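Local atomic coordinates of Mll8374 protein (Mesorhizobium loti, PDB entry 3B5E), a protein that probably hydrolyses carboxylic ester bonds, as a carboxylesterase of the alpha/beta-hydrolase fold with a serine nucleophile. Residues 31-36 with 57-62; 112-117 with 138-143; 160-165 with 207-212. All blocks are in the same frame, centred on the assembly; numbering follows the deposited sequence. Where two conformers were deposited one is given.

Contact 1 (31-36 with 57-62); sequences ECLFLL and ATLVAA
In the beta-alpha-beta unit made by strand 32-36, helix 47-53 and strand 58-62, the two strands lie side by side and parallel, pairing Cys32 with Thr58 and Phe34 with Val60. Their short axes approach to 4.7 Å at an angle of 15°. Five backbone hydrogen bonds run alternately between them: Thr58 N to Glu31 O, Leu33 N to Thr58 O, Val60 N to Leu33 O, Leu35 N to Val60 O, and Ala62 N to Leu35 O. The straightest is Leu35 N to Val60 O, 2.9 Å long with 172° at the hydrogen. The last is the longest, 3.3 Å from Ala62 N to Leu35 O, and beside it a water donates to Ala62 O and, weakly, to Leu35 O.

On the face carrying Cys32, Phe34 and Val60, the valine lies alongside the phenylalanine. Val60 CB sits 3.8 Å above the ring plane of Phe34, displaced toward the rim where CD2 and CE2 lie, a CH-pi contact. With CG1 anti to the backbone N (chi1 -180°), Val60 lays that methyl against the same rim, while its CG2 comes to 4.1 Å from Phe34 CE2. The ring of Phe34 also stacks with Phe115 of the next strand.

The other face is aliphatic. Leu33 and Leu59 point the same way, CB of Leu33 meeting CD2 of Leu59 at 3.8 Å, and Leu33 CD1 reaches Ala57 CB, also at 3.8 Å. Helix 47-53 covers this face, Ala50 lying on both Leu35 and Leu59. Parallel neighbours with their connecting helix packed across one face form the beta-alpha-beta crossover from which the central sheet of an alpha/beta-hydrolase is built.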
loop_
_atom_site.group_PDB
_atom_site.type_symbol
_atom_site.label_atom_id
_atom_site.label_comp_id
_atom_site.label_asym_id
_atom_site.label_seq_id
_atom_site.Cartn_x
_atom_site.Cartn_y
_atom_site.Cartn_z
ATOM N N GLU A 31 16.532 -3.794 0.770
ATOM C CA GLU A 31 15.248 -3.140 0.729
ATOM C C GLU A 31 14.162 -4.143 0.384
ATOM O O GLU A 31 14.388 -5.096 -0.374
ATOM C CB GLU A 31 15.233 -2.019 -0.297
ATOM C CG GLU A 31 16.309 -0.924 -0.072
ATOM C CD GLU A 31 16.358 -0.351 1.363
ATOM O OE1 GLU A 31 15.280 -0.046 1.924
ATOM O OE2 GLU A 31 17.480 -0.189 1.906
ATOM N N CYS A 32 12.991 -3.879 0.947
ATOM C CA CYS A 32 11.802 -4.666 0.742
ATOM C C CYS A 32 10.671 -3.731 0.301
ATOM O O CYS A 32 10.670 -2.554 0.653
ATOM C CB CYS A 32 11.444 -5.360 2.046
ATOM S SG CYS A 32 10.026 -6.426 1.943
ATOM N N LEU A 33 9.755 -4.252 -0.511
ATOM C CA LEU A 33 8.482 -3.600 -0.806
ATOM C C LEU A 33 7.355 -4.586 -0.524
ATOM O O LEU A 33 7.333 -5.708 -1.073
ATOM C CB LEU A 33 8.368 -3.166 -2.271
ATOM C CG LEU A 33 8.999 -1.866 -2.788
ATOM C CD1 LEU A 33 10.477 -1.814 -2.504
ATOM C CD2 LEU A 33 8.758 -1.760 -4.300
ATOM N N PHE A 34 6.416 -4.160 0.316
ATOM C CA PHE A 34 5.113 -4.806 0.442
ATOM C C PHE A 34 4.180 -4.178 -0.583
ATOM O O PHE A 34 4.088 -2.947 -0.658
ATOM C CB PHE A 34 4.511 -4.605 1.832
ATOM C CG PHE A 34 5.136 -5.440 2.901
ATOM C CD1 PHE A 34 6.369 -5.101 3.438
ATOM C CD2 PHE A 34 4.473 -6.546 3.396
ATOM C CE1 PHE A 34 6.945 -5.874 4.454
ATOM C CE2 PHE A 34 5.038 -7.312 4.412
ATOM C CZ PHE A 34 6.266 -6.968 4.948
ATOM N N LEU A 35 3.561 -5.017 -1.405
ATOM C CA LEU A 35 2.690 -4.603 -2.496
ATOM C C LEU A 35 1.252 -4.999 -2.185
ATOM O O LEU A 35 0.978 -6.163 -1.859
ATOM C CB LEU A 35 3.133 -5.244 -3.810
ATOM C CG LEU A 35 4.601 -5.211 -4.204
ATOM C CD1 LEU A 35 4.736 -5.945 -5.565
ATOM C CD2 LEU A 35 5.102 -3.813 -4.296
ATOM N N LEU A 36 0.333 -4.017 -2.268
ATOM C CA LEU A 36 -1.101 -4.233 -2.058
ATOM C C LEU A 36 -1.893 -3.727 -3.252
ATOM O O LEU A 36 -2.066 -2.513 -3.449
ATOM C CB LEU A 36 -1.589 -3.559 -0.773
ATOM C CG LEU A 36 -1.027 -4.047 0.572
ATOM C CD1 LEU A 36 0.365 -3.408 0.868
ATOM C CD2 LEU A 36 -1.980 -3.851 1.767
ATOM N N ALA A 57 14.934 -5.364 -5.062
ATOM C CA ALA A 57 14.244 -5.432 -3.789
ATOM C C ALA A 57 13.512 -6.766 -3.619
ATOM O O ALA A 57 13.049 -7.376 -4.581
ATOM C CB ALA A 57 13.217 -4.240 -3.628
ATOM N N THR A 58 13.453 -7.211 -2.371
ATOM C CA THR A 58 12.551 -8.277 -1.986
ATOM C C THR A 58 11.123 -7.724 -2.024
ATOM O O THR A 58 10.817 -6.690 -1.402
ATOM C CB THR A 58 12.889 -8.796 -0.588
ATOM O OG1 THR A 58 14.246 -9.246 -0.582
ATOM C CG2 THR A 58 11.962 -9.941 -0.216
ATOM N N LEU A 59 10.265 -8.429 -2.756
ATOM C CA LEU A 59 8.881 -8.078 -2.901
ATOM C C LEU A 59 8.014 -9.079 -2.138
ATOM O O LEU A 59 8.139 -10.297 -2.333
ATOM C CB LEU A 59 8.482 -8.064 -4.382
ATOM C CG LEU A 59 9.363 -7.235 -5.320
ATOM C CD1 LEU A 59 8.771 -7.315 -6.718
ATOM C CD2 LEU A 59 9.536 -5.755 -4.861
ATOM N N VAL A 60 7.157 -8.551 -1.259
ATOM C CA VAL A 60 6.045 -9.315 -0.652
ATOM C C VAL A 60 4.781 -8.888 -1.382
ATOM O O VAL A 60 4.217 -7.818 -1.117
ATOM C CB VAL A 60 5.892 -9.109 0.878
ATOM C CG1 VAL A 60 4.709 -9.940 1.449
ATOM C CG2 VAL A 60 7.180 -9.437 1.636
ATOM N N ALA A 61 4.351 -9.721 -2.320
ATOM C CA ALA A 61 3.165 -9.445 -3.117
ATOM C C ALA A 61 1.991 -10.160 -2.434
ATOM O O ALA A 61 1.772 -11.347 -2.652
ATOM C CB ALA A 61 3.366 -9.925 -4.521
ATOM N N ALA A 62 1.249 -9.400 -1.618
ATOM C CA ALA A 62 0.184 -9.921 -0.773
ATOM C C ALA A 62 -1.173 -9.896 -1.482
ATOM O O ALA A 62 -1.450 -9.028 -2.330
ATOM C CB ALA A 62 0.126 -9.148 0.513
HETATM O O HOH W 1 -0.591 -7.130 -3.938
#

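Contact 2 (112-117 with 138-143); sequences HATFLG and LAALLR. With EDO (1,2-ethanediol), chain I.
Leu138 leans across to Thr114 at the start of the paired strands 113-118 and 138-142. Its CB lies 3.7 Å from Ala113 O and equally near Thr114 OG1. Further out, CG is still beside Ala113 O, and CD1 ends 3.5 Å from Thr114 OG1; the other methyl, CD2, packs against Arg160 of the following strand. CG stands anti to the carbonyl carbon (chi1 -67°), and an extended second torsion carries CD1 over the threonine hydroxyl. The two side chains cross obliquely, with Thr114 CG2 turned instead toward Leu138 O.

The backbones are parallel. Four hydrogen bonds join them: Phe115 N to Leu138 O, Ala140 N to Phe115 O, Gly117 N to Ala140 O and Leu142 N to Gly117 O. The first is nearly straight at its hydrogen, 170°, although the donor is tilted 25° from the carbonyl plane. Leu138 O also lies in plane at the edge of the Phe115 ring. At the start of the pairing a water bridges the strands, donating to Ala113 O at 2.6 Å and accepting from Leu138 N.

Farther along, in one of the two conformers of Leu116, CD1 touches Ala140 CB at 3.5 Å and Leu142 CD1 at 4.0 Å, a contact that is therefore provisional. Beyond the pairing, Arg143 O accepts a 2.7 Å hydrogen bond from O2 of a 1,2-ethanediol, probably from the crystallisation liquor, which is also hydrogen-bonded to Ser119 OG and Asn123 ND2.

Helix 120-131 connects the strands and covers Phe115 and Ala139. Gly117 begins the Gly-x-Ser-x-Gly pattern at the end of its strand, an arrangement consistent with the nucleophile elbow of alpha/beta-hydrolases.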
loop_
_atom_site.group_PDB
_atom_site.type_symbol
_atom_site.label_atom_id
_atom_site.label_comp_id
_atom_site.label_asym_id
_atom_site.label_seq_id
_atom_site.Cartn_x
_atom_site.Cartn_y
_atom_site.Cartn_z
ATOM N N HIS A 112 13.718 -0.945 6.520
ATOM C CA HIS A 112 14.115 -0.775 5.130
ATOM C C HIS A 112 12.961 -1.163 4.203
ATOM O O HIS A 112 13.182 -1.565 3.057
ATOM C CB HIS A 112 15.380 -1.606 4.847
ATOM C CG HIS A 112 16.620 -1.029 5.454
ATOM N ND1 HIS A 112 17.512 -0.263 4.734
ATOM C CD2 HIS A 112 17.093 -1.069 6.722
ATOM C CE1 HIS A 112 18.495 0.122 5.529
ATOM N NE2 HIS A 112 18.263 -0.352 6.740
ATOM N N ALA A 113 11.732 -1.052 4.698
ATOM C CA ALA A 113 10.582 -1.523 3.953
ATOM C C ALA A 113 9.702 -0.338 3.542
ATOM O O ALA A 113 9.597 0.628 4.285
ATOM C CB ALA A 113 9.804 -2.483 4.788
ATOM N N THR A 114 9.111 -0.428 2.351
ATOM C CA THR A 114 8.110 0.507 1.835
ATOM C C THR A 114 6.844 -0.264 1.587
ATOM O O THR A 114 6.888 -1.394 1.088
ATOM C CB THR A 114 8.519 1.158 0.500
ATOM O OG1 THR A 114 9.756 1.843 0.683
ATOM C CG2 THR A 114 7.414 2.172 -0.029
ATOM N N PHE A 115 5.727 0.347 1.964
ATOM C CA PHE A 115 4.415 -0.206 1.712
ATOM C C PHE A 115 3.845 0.537 0.496
ATOM O O PHE A 115 3.584 1.717 0.575
ATOM C CB PHE A 115 3.544 -0.099 2.956
ATOM C CG PHE A 115 3.964 -1.032 4.046
ATOM C CD1 PHE A 115 5.122 -0.798 4.781
ATOM C CD2 PHE A 115 3.221 -2.187 4.316
ATOM C CE1 PHE A 115 5.525 -1.688 5.782
ATOM C CE2 PHE A 115 3.629 -3.077 5.297
ATOM C CZ PHE A 115 4.783 -2.825 6.033
ATOM N N LEU A 116 3.677 -0.191 -0.608
ATOM C CA LEU A 116 3.186 0.343 -1.890
ATOM C C LEU A 116 1.800 -0.232 -2.199
ATOM O O LEU A 116 1.673 -1.424 -2.507
ATOM C CB LEU A 116 4.188 0.020 -3.017
ATOM C CG LEU A 116 3.804 0.326 -4.487
ATOM C CD1 LEU A 116 3.736 1.859 -4.752
ATOM C CD2 LEU A 116 4.720 -0.378 -5.504
ATOM N N GLY A 117 0.770 0.630 -2.143
ATOM C CA GLY A 117 -0.610 0.240 -2.406
ATOM C C GLY A 117 -1.188 1.012 -3.574
ATOM O O GLY A 117 -0.834 2.174 -3.833
ATOM N N LEU A 138 7.590 3.990 5.587
ATOM C CA LEU A 138 7.588 4.531 4.232
ATOM C C LEU A 138 6.376 3.968 3.512
ATOM O O LEU A 138 6.183 2.753 3.500
ATOM C CB LEU A 138 8.853 4.113 3.469
ATOM C CG LEU A 138 10.249 4.631 3.866
ATOM C CD1 LEU A 138 11.311 4.069 2.912
ATOM C CD2 LEU A 138 10.292 6.154 3.873
ATOM N N ALA A 139 5.544 4.843 2.949
ATOM C CA ALA A 139 4.339 4.421 2.246
ATOM C C ALA A 139 4.233 5.163 0.918
ATOM O O ALA A 139 4.460 6.368 0.865
ATOM C CB ALA A 139 3.099 4.697 3.062
ATOM N N ALA A 140 3.881 4.437 -0.129
ATOM C CA ALA A 140 3.625 5.001 -1.462
ATOM C C ALA A 140 2.181 4.637 -1.797
ATOM O O ALA A 140 1.841 3.444 -1.936
ATOM C CB ALA A 140 4.567 4.458 -2.498
ATOM N N LEU A 141 1.339 5.675 -1.896
ATOM C CA LEU A 141 -0.090 5.517 -1.996
ATOM C C LEU A 141 -0.532 6.007 -3.380
ATOM O O LEU A 141 -0.534 7.215 -3.653
ATOM C CB LEU A 141 -0.816 6.341 -0.910
ATOM C CG LEU A 141 -0.398 6.120 0.557
ATOM C CD1 LEU A 141 -1.214 6.997 1.486
ATOM C CD2 LEU A 141 -0.501 4.671 1.006
ATOM N N LEU A 142 -0.920 5.075 -4.238
ATOM C CA LEU A 142 -1.272 5.401 -5.622
ATOM C C LEU A 142 -2.795 5.464 -5.726
ATOM O O LEU A 142 -3.478 4.476 -5.433
ATOM C CB LEU A 142 -0.709 4.369 -6.579
ATOM C CG LEU A 142 0.804 4.139 -6.514
ATOM C CD1 LEU A 142 1.232 3.151 -7.611
ATOM C CD2 LEU A 142 1.575 5.460 -6.582
ATOM N N ARG A 143 -3.309 6.634 -6.110
ATOM C CA ARG A 143 -4.754 6.906 -6.220
ATOM C C ARG A 143 -5.563 6.578 -4.945
ATOM O O ARG A 143 -6.563 5.876 -5.014
ATOM C CB ARG A 143 -5.365 6.221 -7.428
ATOM C CG ARG A 143 -4.530 6.246 -8.689
ATOM C CD ARG A 143 -4.362 7.656 -9.265
ATOM N NE ARG A 143 -3.659 7.509 -10.530
ATOM C CZ ARG A 143 -2.344 7.372 -10.643
ATOM N NH1 ARG A 143 -1.532 7.481 -9.597
ATOM N NH2 ARG A 143 -1.821 7.159 -11.830
HETATM C C1 EDO I . -10.813 3.832 -3.849
HETATM O O1 EDO I . -10.257 2.548 -4.066
HETATM C C2 EDO I . -9.899 4.901 -4.435
HETATM O O2 EDO I . -8.786 5.263 -3.590
HETATM O O HOH W 2 7.841 0.859 6.248
#

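Contact 3 (160-165 with 207-212); sequences RTLIIA and AIVRQW
A chi1 of 174° swings the Trp212 indole away from its own backbone N and in between Arg160 and Leu162, and the bend of Arg160 at its third torsion folds the guanidinium back over the indole. The two flat groups stack, planes 15° apart and centres 4.2 Å apart, in a cation-pi arrangement over the five-membered ring. From the same guanidinium, Arg160 NH2 donates to Trp212 O at 3.0 Å. That bond is nearly straight at the hydrogen and lies in the guanidinium plane, but it meets the carbonyl from above its plane. Stack and bond together fix the rotation of the guanidinium.

The opposite indole face is occupied by Leu162, whose CB stands 3.5 Å above it over its centre, a CH-pi contact. At the indole edge, Trp212 NE1 gives its hydrogen to a water at 2.9 Å, and that water donates to Thr161 O. Were Trp212 replaced by an alanine, the Arg160 guanidinium would probably lose its stacking surface and a gap would open over Leu162.

Nearer the other end, Ile164 CD1 and Ile208 CG2 meet tip to tip at 3.6 Å. Leu162 divides its methyls, CD1 toward Ile208 CG2 and CD2 toward Val209 CG2, at 3.8 Å in the latter case.

The axes of segments 207-212 and 160-165 run nearly antiparallel, at 160°, and approach to 9.9 Å. They belong to helix 203-214 and strand 160-166; strands 138-142 and 189-195 flank this strand in the sheet, and helix 176-185 packs on its other face against Thr161 and Ile163.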
loop_
_atom_site.group_PDB
_atom_site.type_symbol
_atom_site.label_atom_id
_atom_site.label_comp_id
_atom_site.label_asym_id
_atom_site.label_seq_id
_atom_site.Cartn_x
_atom_site.Cartn_y
_atom_site.Cartn_z
ATOM N N ARG A 160 7.416 8.986 6.159
ATOM C CA ARG A 160 7.320 9.611 4.866
ATOM C C ARG A 160 6.278 8.883 4.027
ATOM O O ARG A 160 6.356 7.645 3.838
ATOM C CB ARG A 160 8.670 9.572 4.160
ATOM C CG ARG A 160 9.747 10.409 4.832
ATOM C CD ARG A 160 11.130 10.037 4.208
ATOM N NE ARG A 160 11.270 10.539 2.821
ATOM C CZ ARG A 160 11.507 9.832 1.698
ATOM N NH1 ARG A 160 11.658 8.507 1.656
ATOM N NH2 ARG A 160 11.601 10.501 0.569
ATOM N N THR A 161 5.335 9.663 3.506
ATOM C CA THR A 161 4.276 9.164 2.664
ATOM C C THR A 161 4.321 9.889 1.321
ATOM O O THR A 161 4.403 11.126 1.276
ATOM C CB THR A 161 2.916 9.404 3.316
ATOM O OG1 THR A 161 2.987 9.045 4.705
ATOM C CG2 THR A 161 1.846 8.580 2.615
ATOM N N LEU A 162 4.316 9.114 0.237
ATOM C CA LEU A 162 4.154 9.624 -1.096
ATOM C C LEU A 162 2.698 9.321 -1.514
ATOM O O LEU A 162 2.211 8.215 -1.276
ATOM C CB LEU A 162 5.147 8.946 -2.053
ATOM C CG LEU A 162 4.954 9.177 -3.533
ATOM C CD1 LEU A 162 5.322 10.622 -3.988
ATOM C CD2 LEU A 162 5.765 8.125 -4.290
ATOM N N ILE A 163 2.028 10.312 -2.126
ATOM C CA ILE A 163 0.694 10.172 -2.715
ATOM C C ILE A 163 0.791 10.564 -4.176
ATOM O O ILE A 163 1.412 11.614 -4.509
ATOM C CB ILE A 163 -0.357 11.067 -1.974
ATOM C CG1 ILE A 163 -0.568 10.569 -0.540
ATOM C CG2 ILE A 163 -1.663 11.157 -2.788
ATOM C CD1 ILE A 163 -1.311 11.571 0.341
ATOM N N ILE A 164 0.266 9.717 -5.073
ATOM C CA ILE A 164 0.162 10.098 -6.473
ATOM C C ILE A 164 -1.280 10.045 -6.928
ATOM O O ILE A 164 -1.892 8.967 -6.962
ATOM C CB ILE A 164 0.990 9.221 -7.382
ATOM C CG1 ILE A 164 2.411 9.070 -6.847
ATOM C CG2 ILE A 164 0.974 9.814 -8.842
ATOM C CD1 ILE A 164 3.344 8.333 -7.805
ATOM N N ALA A 165 -1.820 11.232 -7.212
ATOM C CA ALA A 165 -3.172 11.453 -7.687
ATOM C C ALA A 165 -3.157 11.567 -9.184
ATOM O O ALA A 165 -2.216 12.070 -9.801
ATOM C CB ALA A 165 -3.759 12.743 -7.091
ATOM N N ALA A 207 8.298 6.018 -12.098
ATOM C CA ALA A 207 9.325 7.041 -12.147
ATOM C C ALA A 207 9.315 7.919 -10.887
ATOM O O ALA A 207 10.353 8.218 -10.292
ATOM C CB ALA A 207 9.147 7.900 -13.375
ATOM N N ILE A 208 8.131 8.337 -10.479
ATOM C CA ILE A 208 7.998 9.156 -9.269
ATOM C C ILE A 208 8.382 8.390 -7.998
ATOM O O ILE A 208 9.122 8.924 -7.162
ATOM C CB ILE A 208 6.588 9.740 -9.119
ATOM C CG1 ILE A 208 6.355 10.850 -10.177
ATOM C CG2 ILE A 208 6.369 10.299 -7.728
ATOM C CD1 ILE A 208 4.886 11.303 -10.308
ATOM N N VAL A 209 7.878 7.168 -7.831
ATOM C CA VAL A 209 8.221 6.373 -6.627
ATOM C C VAL A 209 9.774 6.205 -6.513
ATOM O O VAL A 209 10.373 6.371 -5.442
ATOM C CB VAL A 209 7.513 4.994 -6.586
ATOM C CG1 VAL A 209 7.952 4.204 -5.319
ATOM C CG2 VAL A 209 5.979 5.120 -6.670
ATOM N N ARG A 210 10.409 5.893 -7.629
ATOM C CA ARG A 210 11.862 5.793 -7.691
ATOM C C ARG A 210 12.572 7.038 -7.254
ATOM O O ARG A 210 13.496 6.969 -6.433
ATOM C CB ARG A 210 12.307 5.509 -9.102
ATOM C CG ARG A 210 12.704 4.137 -9.296
ATOM C CD ARG A 210 12.826 3.852 -10.756
ATOM N NE ARG A 210 14.157 4.153 -11.210
ATOM C CZ ARG A 210 15.224 3.398 -10.983
ATOM N NH1 ARG A 210 15.132 2.275 -10.273
ATOM N NH2 ARG A 210 16.400 3.783 -11.467
ATOM N N GLN A 211 12.130 8.166 -7.812
ATOM C CA GLN A 211 12.642 9.517 -7.498
ATOM C C GLN A 211 12.465 9.877 -6.009
ATOM O O GLN A 211 13.326 10.501 -5.385
ATOM C CB GLN A 211 11.935 10.560 -8.406
ATOM C CG GLN A 211 12.455 10.576 -9.873
ATOM C CD GLN A 211 11.450 11.049 -10.978
ATOM O OE1 GLN A 211 10.283 11.417 -10.721
ATOM N NE2 GLN A 211 11.927 11.020 -12.227
ATOM N N TRP A 212 11.321 9.493 -5.456
ATOM C CA TRP A 212 11.000 9.708 -4.046
ATOM C C TRP A 212 11.855 8.829 -3.141
ATOM O O TRP A 212 12.366 9.312 -2.128
ATOM C CB TRP A 212 9.540 9.411 -3.836
ATOM C CG TRP A 212 9.046 9.426 -2.451
ATOM C CD1 TRP A 212 8.757 10.507 -1.694
ATOM C CD2 TRP A 212 8.695 8.283 -1.678
ATOM N NE1 TRP A 212 8.268 10.105 -0.466
ATOM C CE2 TRP A 212 8.226 8.741 -0.438
ATOM C CE3 TRP A 212 8.740 6.909 -1.919
ATOM C CZ2 TRP A 212 7.792 7.867 0.564
ATOM C CZ3 TRP A 212 8.313 6.041 -0.924
ATOM C CH2 TRP A 212 7.852 6.526 0.297
HETATM O O HOH W 3 7.502 11.935 1.710
#

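In the fold
The three contacts follow one another across one sheet. Contacts 1 and 2 have centres 9 Å apart and join where strands 32-36 and 113-118 are neighbours: Phe34 O lies 2.8 Å from Leu116 N, a probable hydrogen bond. Contact 2 meets contact 3, 8 Å away between centres, through strands 138-142 and 160-166, with Ala139 O 2.8 Å from Leu162 N; Trp212 CH2 also approaches Ala139 O. Contacts 1 and 3 do not touch, their centres being about 16 Å apart. The likely active site lies beside the C-terminal end of contact 2: Gly117 leads to Ser119, which lies with His199 and Asp169 in an arrangement consistent with a Ser-His-Asp catalytic triad.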